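Local coordinates for malonyl CoA-acyl carrier protein transacylase (Staphylococcus aureus, PDB 3IM9) that catalyses the transfer of the malonyl group from malonyl-CoA to holo-acyl carrier protein, supplying malonyl-ACP for fatty acid biosynthesis, at residues D158-E163 with S176-L181; S136-L141 with A180-L185; W227-F232 with T244-I249; E39-A44 with L74-S79. All blocks are in the same frame, centred on the assembly; numbering follows the deposited sequence.

Contact 1: residues D158-E163 with S176-L181; sequences DDKIIE and SGHKAL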
loop_
_atom_site.group_PDB
_atom_site.type_symbol
_atom_site.label_atom_id
_atom_site.label_comp_id
_atom_site.label_asym_id
_atom_site.label_seq_id
_atom_site.Cartn_x
_atom_site.Cartn_y
_atom_site.Cartn_z
ATOM N N ASP A 158 -23.937 -10.171 -16.804
ATOM C CA ASP A 158 -24.985 -9.092 -16.876
ATOM C C ASP A 158 -24.286 -7.695 -16.852
ATOM O O ASP A 158 -24.823 -6.765 -16.177
ATOM C CB ASP A 158 -25.963 -9.200 -15.706
ATOM C CG ASP A 158 -27.219 -8.364 -15.908
ATOM O OD1 ASP A 158 -27.575 -8.113 -17.092
ATOM O OD2 ASP A 158 -27.831 -7.924 -14.883
ATOM N N ASP A 159 -23.113 -7.631 -17.501
ATOM C CA ASP A 159 -22.268 -6.423 -17.632
ATOM C C ASP A 159 -21.691 -5.948 -16.275
ATOM O O ASP A 159 -21.300 -4.770 -16.133
ATOM C CB ASP A 159 -23.053 -5.283 -18.281
ATOM C CG ASP A 159 -23.541 -5.664 -19.670
ATOM O OD1 ASP A 159 -22.651 -5.927 -20.493
ATOM O OD2 ASP A 159 -24.801 -5.717 -19.886
ATOM N N LYS A 160 -21.667 -6.848 -15.294
ATOM C CA LYS A 160 -21.129 -6.492 -13.970
ATOM C C LYS A 160 -19.906 -7.361 -13.790
ATOM O O LYS A 160 -19.813 -8.463 -14.343
ATOM C CB LYS A 160 -22.129 -6.693 -12.859
ATOM C CG LYS A 160 -23.306 -5.739 -12.960
ATOM C CD LYS A 160 -24.217 -5.893 -11.776
ATOM C CE LYS A 160 -25.274 -4.795 -11.863
ATOM N NZ LYS A 160 -26.079 -4.618 -10.588
ATOM N N ILE A 161 -18.952 -6.853 -13.050
ATOM C CA ILE A 161 -17.681 -7.571 -12.884
ATOM C C ILE A 161 -17.226 -7.581 -11.432
ATOM O O ILE A 161 -17.517 -6.668 -10.636
ATOM C CB ILE A 161 -16.561 -6.991 -13.758
ATOM C CG1 ILE A 161 -16.237 -5.614 -13.275
ATOM C CG2 ILE A 161 -16.977 -7.043 -15.300
ATOM C CD1 ILE A 161 -14.942 -5.163 -13.772
ATOM N N ILE A 162 -16.516 -8.655 -11.096
ATOM C CA ILE A 162 -15.783 -8.739 -9.818
ATOM C C ILE A 162 -14.438 -9.372 -10.160
ATOM O O ILE A 162 -14.381 -10.333 -10.962
ATOM C CB ILE A 162 -16.620 -9.527 -8.827
ATOM C CG1 ILE A 162 -15.945 -9.673 -7.514
ATOM C CG2 ILE A 162 -17.015 -10.866 -9.351
ATOM C CD1 ILE A 162 -16.891 -10.309 -6.399
ATOM N N GLU A 163 -13.344 -8.873 -9.604
ATOM C CA GLU A 163 -12.003 -9.311 -10.029
ATOM C C GLU A 163 -11.115 -9.416 -8.796
ATOM O O GLU A 163 -11.256 -8.624 -7.854
ATOM C CB GLU A 163 -11.347 -8.203 -10.897
ATOM C CG GLU A 163 -12.004 -8.013 -12.233
ATOM C CD GLU A 163 -11.653 -6.689 -12.908
ATOM O OE1 GLU A 163 -12.078 -6.497 -14.057
ATOM O OE2 GLU A 163 -10.951 -5.859 -12.366
ATOM N N SER A 176 -12.740 -7.113 -5.968
ATOM C CA SER A 176 -13.315 -5.782 -6.145
ATOM C C SER A 176 -14.176 -5.704 -7.372
ATOM O O SER A 176 -13.927 -6.386 -8.371
ATOM C CB SER A 176 -12.127 -4.810 -6.301
ATOM O OG SER A 176 -12.576 -3.508 -6.415
ATOM N N GLY A 177 -15.202 -4.861 -7.325
ATOM C CA GLY A 177 -16.017 -4.685 -8.556
ATOM C C GLY A 177 -17.399 -4.187 -8.203
ATOM O O GLY A 177 -17.603 -3.462 -7.198
ATOM N N HIS A 178 -18.393 -4.498 -9.050
ATOM C CA HIS A 178 -19.758 -3.989 -8.748
ATOM C C HIS A 178 -20.268 -4.498 -7.423
ATOM O O HIS A 178 -20.128 -5.698 -7.120
ATOM C CB HIS A 178 -20.671 -4.448 -9.898
ATOM C CG HIS A 178 -20.432 -3.649 -11.138
ATOM N ND1 HIS A 178 -19.683 -4.148 -12.187
ATOM C CD2 HIS A 178 -20.769 -2.370 -11.472
ATOM C CE1 HIS A 178 -19.579 -3.221 -13.120
ATOM N NE2 HIS A 178 -20.237 -2.135 -12.721
ATOM N N LYS A 179 -20.918 -3.606 -6.642
ATOM C CA LYS A 179 -21.330 -4.002 -5.279
ATOM C C LYS A 179 -22.343 -5.154 -5.295
ATOM O O LYS A 179 -22.319 -5.969 -4.380
ATOM C CB LYS A 179 -21.807 -2.737 -4.527
ATOM C CG LYS A 179 -22.188 -3.102 -3.043
ATOM C CD LYS A 179 -22.546 -1.840 -2.302
ATOM C CE LYS A 179 -22.699 -2.158 -0.791
ATOM N NZ LYS A 179 -23.888 -3.053 -0.520
ATOM N N ALA A 180 -23.226 -5.192 -6.308
ATOM C CA ALA A 180 -24.183 -6.305 -6.339
ATOM C C ALA A 180 -23.479 -7.654 -6.348
ATOM O O ALA A 180 -23.936 -8.601 -5.701
ATOM C CB ALA A 180 -25.134 -6.262 -7.592
ATOM N N LEU A 181 -22.368 -7.736 -7.070
ATOM C CA LEU A 181 -21.625 -9.014 -7.139
ATOM C C LEU A 181 -20.772 -9.221 -5.904
ATOM O O LEU A 181 -20.671 -10.369 -5.397
ATOM C CB LEU A 181 -20.661 -9.084 -8.351
ATOM C CG LEU A 181 -21.452 -9.074 -9.692
ATOM C CD1 LEU A 181 -20.466 -9.187 -10.844
ATOM C CD2 LEU A 181 -22.579 -10.156 -9.782
#

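Contact 2: residues S136-L141 with A180-L185; sequences SMAAVL and ALIDEL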
loop_
_atom_site.group_PDB
_atom_site.type_symbol
_atom_site.label_atom_id
_atom_site.label_comp_id
_atom_site.label_asym_id
_atom_site.label_seq_id
_atom_site.Cartn_x
_atom_site.Cartn_y
_atom_site.Cartn_z
ATOM N N SER A 136 -17.610 -1.962 -4.697
ATOM C CA SER A 136 -17.113 -2.262 -3.357
ATOM C C SER A 136 -15.980 -3.298 -3.428
ATOM O O SER A 136 -15.508 -3.637 -4.521
ATOM C CB SER A 136 -18.309 -2.809 -2.555
ATOM O OG SER A 136 -17.952 -2.900 -1.166
ATOM N N MET A 137 -15.560 -3.791 -2.246
ATOM C CA MET A 137 -14.425 -4.796 -2.151
ATOM C C MET A 137 -14.788 -5.742 -1.052
ATOM O O MET A 137 -15.525 -5.396 -0.115
ATOM C CB MET A 137 -13.068 -4.145 -1.874
ATOM C CG MET A 137 -12.678 -3.075 -2.955
ATOM S SD MET A 137 -11.131 -2.342 -2.472
ATOM C CE MET A 137 -9.986 -3.522 -3.180
ATOM N N ALA A 138 -14.224 -6.974 -1.144
ATOM C CA ALA A 138 -14.399 -7.908 -0.040
ATOM C C ALA A 138 -13.162 -8.776 0.071
ATOM O O ALA A 138 -12.574 -9.175 -0.923
ATOM C CB ALA A 138 -15.626 -8.831 -0.305
ATOM N N ALA A 139 -12.828 -9.127 1.318
ATOM C CA ALA A 139 -11.690 -10.057 1.503
ATOM C C ALA A 139 -12.208 -11.499 1.480
ATOM O O ALA A 139 -13.068 -11.861 2.265
ATOM C CB ALA A 139 -11.025 -9.739 2.856
ATOM N N VAL A 140 -11.616 -12.283 0.592
ATOM C CA VAL A 140 -11.975 -13.742 0.544
ATOM C C VAL A 140 -10.841 -14.473 1.292
ATOM O O VAL A 140 -9.651 -14.373 0.885
ATOM C CB VAL A 140 -12.085 -14.212 -0.887
ATOM C CG1 VAL A 140 -12.413 -15.720 -0.886
ATOM C CG2 VAL A 140 -13.100 -13.380 -1.692
ATOM N N LEU A 141 -11.212 -15.177 2.365
ATOM C CA LEU A 141 -10.176 -15.804 3.185
ATOM C C LEU A 141 -10.303 -17.298 2.970
ATOM O O LEU A 141 -11.396 -17.839 2.971
ATOM C CB LEU A 141 -10.342 -15.476 4.644
ATOM C CG LEU A 141 -10.373 -13.948 4.911
ATOM C CD1 LEU A 141 -10.504 -13.662 6.394
ATOM C CD2 LEU A 141 -9.151 -13.135 4.335
ATOM N N ALA A 180 -23.226 -5.192 -6.308
ATOM C CA ALA A 180 -24.183 -6.305 -6.339
ATOM C C ALA A 180 -23.479 -7.654 -6.348
ATOM O O ALA A 180 -23.936 -8.601 -5.701
ATOM C CB ALA A 180 -25.134 -6.262 -7.592
ATOM N N LEU A 181 -22.368 -7.736 -7.070
ATOM C CA LEU A 181 -21.625 -9.014 -7.139
ATOM C C LEU A 181 -20.772 -9.221 -5.904
ATOM O O LEU A 181 -20.671 -10.369 -5.397
ATOM C CB LEU A 181 -20.661 -9.084 -8.351
ATOM C CG LEU A 181 -21.452 -9.074 -9.692
ATOM C CD1 LEU A 181 -20.466 -9.187 -10.844
ATOM C CD2 LEU A 181 -22.579 -10.156 -9.782
ATOM N N ILE A 182 -20.217 -8.150 -5.330
ATOM C CA ILE A 182 -19.505 -8.291 -4.048
ATOM C C ILE A 182 -20.456 -8.834 -2.981
ATOM O O ILE A 182 -20.117 -9.771 -2.237
ATOM C CB ILE A 182 -18.981 -6.882 -3.595
ATOM C CG1 ILE A 182 -17.896 -6.419 -4.546
ATOM C CG2 ILE A 182 -18.515 -6.965 -2.145
ATOM C CD1 ILE A 182 -16.522 -7.272 -4.444
ATOM N N ASP A 183 -21.707 -8.328 -2.983
ATOM C CA ASP A 183 -22.637 -8.736 -1.931
ATOM C C ASP A 183 -23.091 -10.176 -2.192
ATOM O O ASP A 183 -23.333 -10.917 -1.222
ATOM C CB ASP A 183 -23.798 -7.747 -1.919
ATOM C CG ASP A 183 -23.423 -6.408 -1.255
ATOM O OD1 ASP A 183 -22.345 -6.322 -0.617
ATOM O OD2 ASP A 183 -24.251 -5.498 -1.483
ATOM N N GLU A 184 -23.202 -10.582 -3.450
ATOM C CA GLU A 184 -23.570 -11.998 -3.737
ATOM C C GLU A 184 -22.456 -12.895 -3.221
ATOM O O GLU A 184 -22.750 -13.959 -2.660
ATOM C CB GLU A 184 -23.770 -12.158 -5.235
ATOM C CG GLU A 184 -24.225 -13.548 -5.616
ATOM C CD GLU A 184 -24.530 -13.663 -7.130
ATOM O OE1 GLU A 184 -24.355 -12.659 -7.861
ATOM O OE2 GLU A 184 -24.905 -14.787 -7.557
ATOM N N LEU A 185 -21.200 -12.514 -3.422
ATOM C CA LEU A 185 -20.074 -13.307 -2.888
ATOM C C LEU A 185 -20.090 -13.369 -1.362
ATOM O O LEU A 185 -19.781 -14.409 -0.765
ATOM C CB LEU A 185 -18.777 -12.757 -3.425
ATOM C CG LEU A 185 -17.578 -13.570 -3.007
ATOM C CD1 LEU A 185 -17.693 -15.025 -3.427
ATOM C CD2 LEU A 185 -16.277 -12.918 -3.582
#

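Contact 3: residues W227-F232 with T244-I249; sequences WRDAKF and TDKEVI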
loop_
_atom_site.group_PDB
_atom_site.type_symbol
_atom_site.label_atom_id
_atom_site.label_comp_id
_atom_site.label_asym_id
_atom_site.label_seq_id
_atom_site.Cartn_x
_atom_site.Cartn_y
_atom_site.Cartn_z
ATOM N N TRP A 227 9.246 13.776 -11.596
ATOM C CA TRP A 227 9.547 12.444 -11.200
ATOM C C TRP A 227 11.006 12.143 -11.522
ATOM O O TRP A 227 11.519 12.500 -12.629
ATOM C CB TRP A 227 8.673 11.443 -11.965
ATOM C CG TRP A 227 7.221 11.601 -11.618
ATOM C CD1 TRP A 227 6.442 12.704 -11.766
ATOM C CD2 TRP A 227 6.406 10.591 -10.992
ATOM N NE1 TRP A 227 5.131 12.440 -11.274
ATOM C CE2 TRP A 227 5.129 11.159 -10.792
ATOM C CE3 TRP A 227 6.658 9.264 -10.591
ATOM C CZ2 TRP A 227 4.051 10.431 -10.198
ATOM C CZ3 TRP A 227 5.558 8.525 -10.017
ATOM C CH2 TRP A 227 4.312 9.144 -9.822
ATOM N N ARG A 228 11.702 11.522 -10.600
ATOM C CA ARG A 228 13.086 11.129 -10.789
ATOM C C ARG A 228 13.311 9.690 -10.865
ATOM O O ARG A 228 12.500 8.882 -10.371
ATOM C CB ARG A 228 13.961 11.724 -9.658
ATOM C CG ARG A 228 13.968 13.249 -9.699
ATOM C CD ARG A 228 14.791 13.819 -8.576
ATOM N NE ARG A 228 14.209 13.483 -7.274
ATOM C CZ ARG A 228 13.160 14.095 -6.699
ATOM N NH1 ARG A 228 12.501 15.121 -7.279
ATOM N NH2 ARG A 228 12.781 13.693 -5.506
ATOM N N ASP A 229 14.459 9.262 -11.381
ATOM C CA ASP A 229 14.807 7.836 -11.311
ATOM C C ASP A 229 14.924 7.374 -9.848
ATOM O O ASP A 229 15.185 8.192 -8.966
ATOM C CB ASP A 229 16.113 7.563 -12.058
ATOM C CG ASP A 229 15.957 7.671 -13.563
ATOM O OD1 ASP A 229 14.834 7.453 -14.063
ATOM O OD2 ASP A 229 16.958 7.976 -14.245
ATOM N N ALA A 230 14.732 6.078 -9.581
ATOM C CA ALA A 230 14.816 5.579 -8.195
ATOM C C ALA A 230 16.301 5.316 -7.862
ATOM O O ALA A 230 17.032 4.713 -8.718
ATOM C CB ALA A 230 14.012 4.262 -8.099
ATOM N N LYS A 231 16.695 5.599 -6.624
ATOM C CA LYS A 231 18.043 5.291 -6.180
ATOM C C LYS A 231 18.289 3.819 -5.864
ATOM O O LYS A 231 19.450 3.350 -5.824
ATOM C CB LYS A 231 18.367 6.181 -4.975
ATOM C CG LYS A 231 18.702 7.649 -5.298
ATOM C CD LYS A 231 19.065 8.398 -3.968
ATOM C CE LYS A 231 19.556 9.862 -4.113
ATOM N NZ LYS A 231 18.947 10.483 -5.268
ATOM N N PHE A 232 17.225 3.013 -5.710
ATOM C CA PHE A 232 17.331 1.551 -5.566
ATOM C C PHE A 232 15.937 1.082 -6.092
ATOM O O PHE A 232 15.008 1.923 -6.125
ATOM C CB PHE A 232 17.651 1.087 -4.111
ATOM C CG PHE A 232 16.852 1.823 -3.051
ATOM C CD1 PHE A 232 17.360 2.999 -2.459
ATOM C CD2 PHE A 232 15.553 1.382 -2.646
ATOM C CE1 PHE A 232 16.656 3.706 -1.504
ATOM C CE2 PHE A 232 14.830 2.135 -1.684
ATOM C CZ PHE A 232 15.303 3.294 -1.143
ATOM N N THR A 244 13.454 1.092 -11.823
ATOM C CA THR A 244 14.174 2.332 -11.427
ATOM C C THR A 244 13.909 3.472 -12.347
ATOM O O THR A 244 14.148 4.634 -11.999
ATOM C CB THR A 244 15.734 2.102 -11.318
ATOM O OG1 THR A 244 16.161 1.633 -12.596
ATOM C CG2 THR A 244 16.057 1.010 -10.292
ATOM N N ASP A 245 13.411 3.196 -13.547
ATOM C CA ASP A 245 13.159 4.270 -14.511
ATOM C C ASP A 245 12.026 5.200 -14.063
ATOM O O ASP A 245 10.965 4.731 -13.652
ATOM C CB ASP A 245 12.845 3.689 -15.891
ATOM C CG ASP A 245 12.950 4.721 -16.995
ATOM O OD1 ASP A 245 11.915 5.026 -17.625
ATOM O OD2 ASP A 245 14.067 5.227 -17.235
ATOM N N LYS A 246 12.246 6.513 -14.147
ATOM C CA LYS A 246 11.210 7.454 -13.790
ATOM C C LYS A 246 9.956 7.326 -14.636
ATOM O O LYS A 246 8.826 7.445 -14.095
ATOM C CB LYS A 246 11.690 8.912 -13.805
ATOM C CG LYS A 246 12.063 9.461 -15.271
ATOM C CD LYS A 246 12.643 10.862 -15.341
ATOM C CE LYS A 246 14.095 10.890 -14.897
ATOM N NZ LYS A 246 14.838 12.242 -15.095
ATOM N N GLU A 247 10.092 7.104 -15.974
ATOM C CA GLU A 247 8.906 7.059 -16.864
ATOM C C GLU A 247 8.214 5.700 -16.717
ATOM O O GLU A 247 6.966 5.628 -16.797
ATOM C CB GLU A 247 9.335 7.218 -18.393
ATOM C CG GLU A 247 9.689 8.646 -18.846
ATOM C CD GLU A 247 8.593 9.719 -18.684
ATOM O OE1 GLU A 247 8.966 10.904 -18.588
ATOM O OE2 GLU A 247 7.366 9.439 -18.622
ATOM N N VAL A 248 8.952 4.631 -16.468
ATOM C CA VAL A 248 8.325 3.373 -16.289
ATOM C C VAL A 248 7.558 3.402 -14.927
ATOM O O VAL A 248 6.399 2.962 -14.853
ATOM C CB VAL A 248 9.310 2.287 -16.225
ATOM C CG1 VAL A 248 8.699 0.943 -15.789
ATOM C CG2 VAL A 248 10.083 2.224 -17.639
ATOM N N ILE A 249 8.201 3.916 -13.899
ATOM C CA ILE A 249 7.520 3.959 -12.575
ATOM C C ILE A 249 6.293 4.816 -12.663
ATOM O O ILE A 249 5.179 4.399 -12.183
ATOM C CB ILE A 249 8.518 4.451 -11.556
ATOM C CG1 ILE A 249 9.547 3.396 -11.262
ATOM C CG2 ILE A 249 7.811 4.885 -10.223
ATOM C CD1 ILE A 249 10.732 3.910 -10.415
HETATM O O HOH W 1 16.352 11.148 -12.616
#

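Contact 4: residues E39-A44 with L74-S79; sequences EILTSA and LLTHSS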
loop_
_atom_site.group_PDB
_atom_site.type_symbol
_atom_site.label_atom_id
_atom_site.label_comp_id
_atom_site.label_asym_id
_atom_site.label_seq_id
_atom_site.Cartn_x
_atom_site.Cartn_y
_atom_site.Cartn_z
ATOM N N GLU A 39 9.855 17.538 11.024
ATOM C CA GLU A 39 9.922 18.235 9.736
ATOM C C GLU A 39 8.914 17.681 8.681
ATOM O O GLU A 39 8.249 18.465 7.988
ATOM C CB GLU A 39 11.331 18.109 9.224
ATOM C CG GLU A 39 11.516 18.808 7.890
ATOM C CD GLU A 39 12.992 18.861 7.444
ATOM O OE1 GLU A 39 13.897 18.110 8.009
ATOM O OE2 GLU A 39 13.210 19.673 6.497
ATOM N N ILE A 40 8.803 16.349 8.656
ATOM C CA ILE A 40 7.868 15.720 7.746
ATOM C C ILE A 40 6.447 16.026 8.180
ATOM O O ILE A 40 5.589 16.429 7.377
ATOM C CB ILE A 40 8.090 14.207 7.667
ATOM C CG1 ILE A 40 9.465 13.822 7.049
ATOM C CG2 ILE A 40 6.964 13.513 6.858
ATOM C CD1 ILE A 40 9.665 14.348 5.613
ATOM N N LEU A 41 6.165 15.840 9.485
ATOM C CA LEU A 41 4.775 16.077 9.939
ATOM C C LEU A 41 4.342 17.517 9.711
ATOM O O LEU A 41 3.225 17.771 9.317
ATOM C CB LEU A 41 4.727 15.677 11.453
ATOM C CG LEU A 41 4.853 14.185 11.610
ATOM C CD1 LEU A 41 5.302 13.853 13.042
ATOM C CD2 LEU A 41 3.458 13.459 11.447
ATOM N N THR A 42 5.232 18.478 9.971
ATOM C CA THR A 42 4.915 19.889 9.766
ATOM C C THR A 42 4.860 20.208 8.279
ATOM O O THR A 42 3.989 21.003 7.889
ATOM C CB THR A 42 6.024 20.763 10.381
ATOM O OG1 THR A 42 6.001 20.612 11.813
ATOM C CG2 THR A 42 5.832 22.210 10.059
ATOM N N SER A 43 5.627 19.487 7.459
ATOM C CA SER A 43 5.483 19.715 5.996
ATOM C C SER A 43 4.096 19.354 5.534
ATOM O O SER A 43 3.470 20.066 4.790
ATOM C CB SER A 43 6.527 18.934 5.231
ATOM O OG SER A 43 6.417 19.121 3.817
ATOM N N ALA A 44 3.621 18.197 5.996
ATOM C CA ALA A 44 2.275 17.726 5.609
ATOM C C ALA A 44 1.234 18.739 6.115
ATOM O O ALA A 44 0.288 19.115 5.411
ATOM C CB ALA A 44 2.025 16.352 6.255
ATOM N N LEU A 74 -1.059 8.068 5.986
ATOM C CA LEU A 74 -0.150 6.941 5.982
ATOM C C LEU A 74 1.179 7.359 5.365
ATOM O O LEU A 74 2.217 6.950 5.904
ATOM C CB LEU A 74 -0.772 5.793 5.157
ATOM C CG LEU A 74 -1.896 5.022 5.862
ATOM C CD1 LEU A 74 -2.769 4.271 4.820
ATOM C CD2 LEU A 74 -1.339 4.043 6.890
ATOM N N LEU A 75 1.140 8.052 4.216
ATOM C CA LEU A 75 2.413 8.535 3.656
ATOM C C LEU A 75 3.192 9.369 4.662
ATOM O O LEU A 75 4.432 9.208 4.759
ATOM C CB LEU A 75 2.112 9.340 2.367
ATOM C CG LEU A 75 3.403 9.760 1.651
ATOM C CD1 LEU A 75 3.843 8.658 0.715
ATOM C CD2 LEU A 75 3.078 10.991 0.816
ATOM N N THR A 76 2.461 10.260 5.365
ATOM C CA THR A 76 3.123 11.153 6.297
ATOM C C THR A 76 3.728 10.354 7.450
ATOM O O THR A 76 4.919 10.575 7.834
ATOM C CB THR A 76 2.119 12.114 6.851
ATOM O OG1 THR A 76 1.717 12.939 5.723
ATOM C CG2 THR A 76 2.753 13.047 7.909
ATOM N N HIS A 77 3.013 9.369 8.013
ATOM C CA HIS A 77 3.535 8.603 9.146
ATOM C C HIS A 77 4.747 7.781 8.711
ATOM O O HIS A 77 5.812 7.839 9.352
ATOM C CB HIS A 77 2.427 7.670 9.626
ATOM C CG HIS A 77 2.732 6.963 10.931
ATOM N ND1 HIS A 77 3.850 7.157 11.733
ATOM C CD2 HIS A 77 1.948 6.052 11.534
ATOM C CE1 HIS A 77 3.707 6.385 12.818
ATOM N NE2 HIS A 77 2.571 5.689 12.687
ATOM N N SER A 78 4.666 7.059 7.602
ATOM C CA SER A 78 5.774 6.252 7.144
ATOM C C SER A 78 6.988 7.124 6.792
ATOM O O SER A 78 8.129 6.749 7.106
ATOM C CB SER A 78 5.378 5.411 5.914
ATOM O OG SER A 78 4.529 4.324 6.324
ATOM N N SER A 79 6.724 8.279 6.160
ATOM C CA SER A 79 7.876 9.135 5.748
ATOM C C SER A 79 8.500 9.770 6.986
ATOM O O SER A 79 9.720 10.070 6.973
ATOM C CB SER A 79 7.372 10.217 4.809
ATOM O OG SER A 79 6.946 9.606 3.543
#

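Contact 1: residues D158-E163 with S176-L181
K160 comes over H178 from one side: its CG rides above one face of the imidazole, 4.2 Å from the centroid of the H178 ring, in a CH-pi contact displaced toward the rim. That CG lies anti to the carbonyl carbon (chi1 -67°), and the extended chain beyond it carries K160 NZ to the A180 methyl, while K160 CB meets L181 CD1 at 3.6 Å.

I161 holds the same histidine by its edge. Its N-H enters the ring plane and gives a fairly straight bond to ND1 (I161 N to H178 ND1 2.9 Å, 163°), so ND1 is the acceptor; with K160 over one face, this bond limits the ring's rotation. I161 O takes H178 N at 2.8 Å, holding the main chain.

I162 packs on the helix, its CB 4.1 Å from L181 CB. It is paired with G177, antiparallel and non-hydrogen-bonded; with no side chain, G177 brings its CA within 3.2 Å of I161 O. E163 then pairs with S176 through two backbone bonds, E163 N to S176 O and S176 N to E163 O, each 2.8 Å; its carboxylate turns to S209, and S176 OG to F206 O.

So an antiparallel strand pair ends at G177 and H178, the N-cap of helix 179-188: the beta-beta-alpha part of the ferredoxin-like small subdomain of FabD enzymes, with the S176 side chain about 6 Å from that of H207, probably an active-site residue.

Contact 2: residues S136-L141 with A180-L185
I182 lies against S136, M137 and A138 and supplies the largest single share of the buried surface. Its two branches divide the work. CG2, anti to the backbone N with chi1 at -68°, meets the methyl of A138 (I182 CG2 to A138 CB 3.9 Å), whereas CG1 bears on the start of the strand segment, I182 CG1 being 3.7 Å from S136 O. The terminal methyl bends back over the strand too, with I182 CD1 3.8 Å from S136 O. One turn further along the helix a second apolar pair forms: L185 CD2 abuts V140 CG2 at 3.7 Å, the two side chains crossing at about a right angle.

This is helix-on-sheet packing in the ferredoxin-like small subdomain of the enzyme. The axes of the 136-141 and 180-185 segments pass 7.9 Å apart, with their N-to-C directions only 22° from parallel, so I182 lies on the first half of the strand segment and L185 reaches V140 further along. From the neighbouring strands, I162 touches both I182 and L185, and V197 touches L185.

Polar interactions do not bridge the two segments; the strand spends its backbone on its neighbours in the sheet, A138 on V175 and A139 on M198, while D183 forms a salt bridge with K179 within the helix. Away from the helix, the M137 side chain leans toward the other face of the sheet, about 5 Å from that of H207, probably an active-site residue.

Contact 3: residues W227-F232 with T244-I249
D229 and K246 make the main polar link: D229 OD1 accepts K246 N at 2.8 Å, the donor arriving nearly head-on to the carboxylate oxygen. The motif is the capped start of an alpha helix, 246-256, with a loop residue joining in. D245 is the N-cap; its CG is anti to the backbone N (chi1 -164°), which brings D245 OD1 round to V248 N at 3.2 Å and to E247 N in a weaker bond. The two aspartates thus share the amides of the first turn, whose partial positive charge probably eases the approach of D229 OD1 to D245 OD2, 4.0 Å apart.

Next along the loop, A230 N gives a straight bond to T244 O (2.9 Å, 165°), lying in the carbonyl plane on a lone pair. A water accepts from D229 N and, weakly, from K246 NZ, tying the lysine end to the loop backbone. R228 O is buried here without a partner.

The lysine chain supplies the outer layer. K246 bends at chi3 and lies along the loop, K246 CD 3.4 Å from W227 O and its CB packed on the R228 carbonyl carbon. The indole of W227, tied by NE1 to I222 O, is also touched by L104 and M253, the latter a residue of the calcium site. I249 CG2 sits at the indole edge, 4.3 Å from W227 CZ3, and the other branch of that isoleucine places I249 CD1 4.0 Å from A230 CB.

Contact 4: residues E39-A44 with L74-S79
This is a buried, near-antiparallel helix pair made by I40, L41 and A44 of helix 35-47 with T76 and S79 of helix 67-84. Both belong to the large alpha/beta-hydrolase-like subdomain of the enzyme, away from its annotated sites. The short axes run 160° apart in direction and approach to 9.1 Å; A44, T76 and S79 are small, and I40 and L41 fill in between them.

T76 is in the middle. T76 CG2 meets L41 CD2 at 3.6 Å, and its hydroxyl rests against the A44 methyl (T76 OG1 to A44 CB 3.5 Å). With chi1 at -67° OG1 is anti to the carbonyl carbon; it is satisfied within its own helix by a bond to P72 O, and across the interface it makes no hydrogen bond, meeting A44 by van der Waals contact alone.

I40 reaches both T76 and S79: I40 CG2 lies 3.7 Å from T76 O and also touches S79 CB, while CG1 leans on the S79 carbonyl. F112, from helix 112-128, packs against I40, T76 and S79 and covers that flank.

S79 sends its hydroxyl back along its helix, where S79 OG reaches L75 O at 2.8 Å, from the opposite face of that carbonyl to S79 N.

Contacts 1 and 2 are neighbours, their centres about 9 Å apart. They share A180 and L181 and hold helix 179-188 to the same sheet, so the helix start is pinned by polar bonds in contact 1 and its body rests on apolar side chains in contact 2. Contacts 3 and 4 stand far off, with centres 33 to 36 Å from those of contacts 1 and 2. Contact 3, like contact 1, is only partly buried and has polar bonds at a helix start, but the side-chain cap is its own, whereas contact 1 has strand pairing and a bond to a histidine ring. Contacts 2 and 4 are buried, without hydrogen bonds across their segments, one helix on sheet, the other helix on helix.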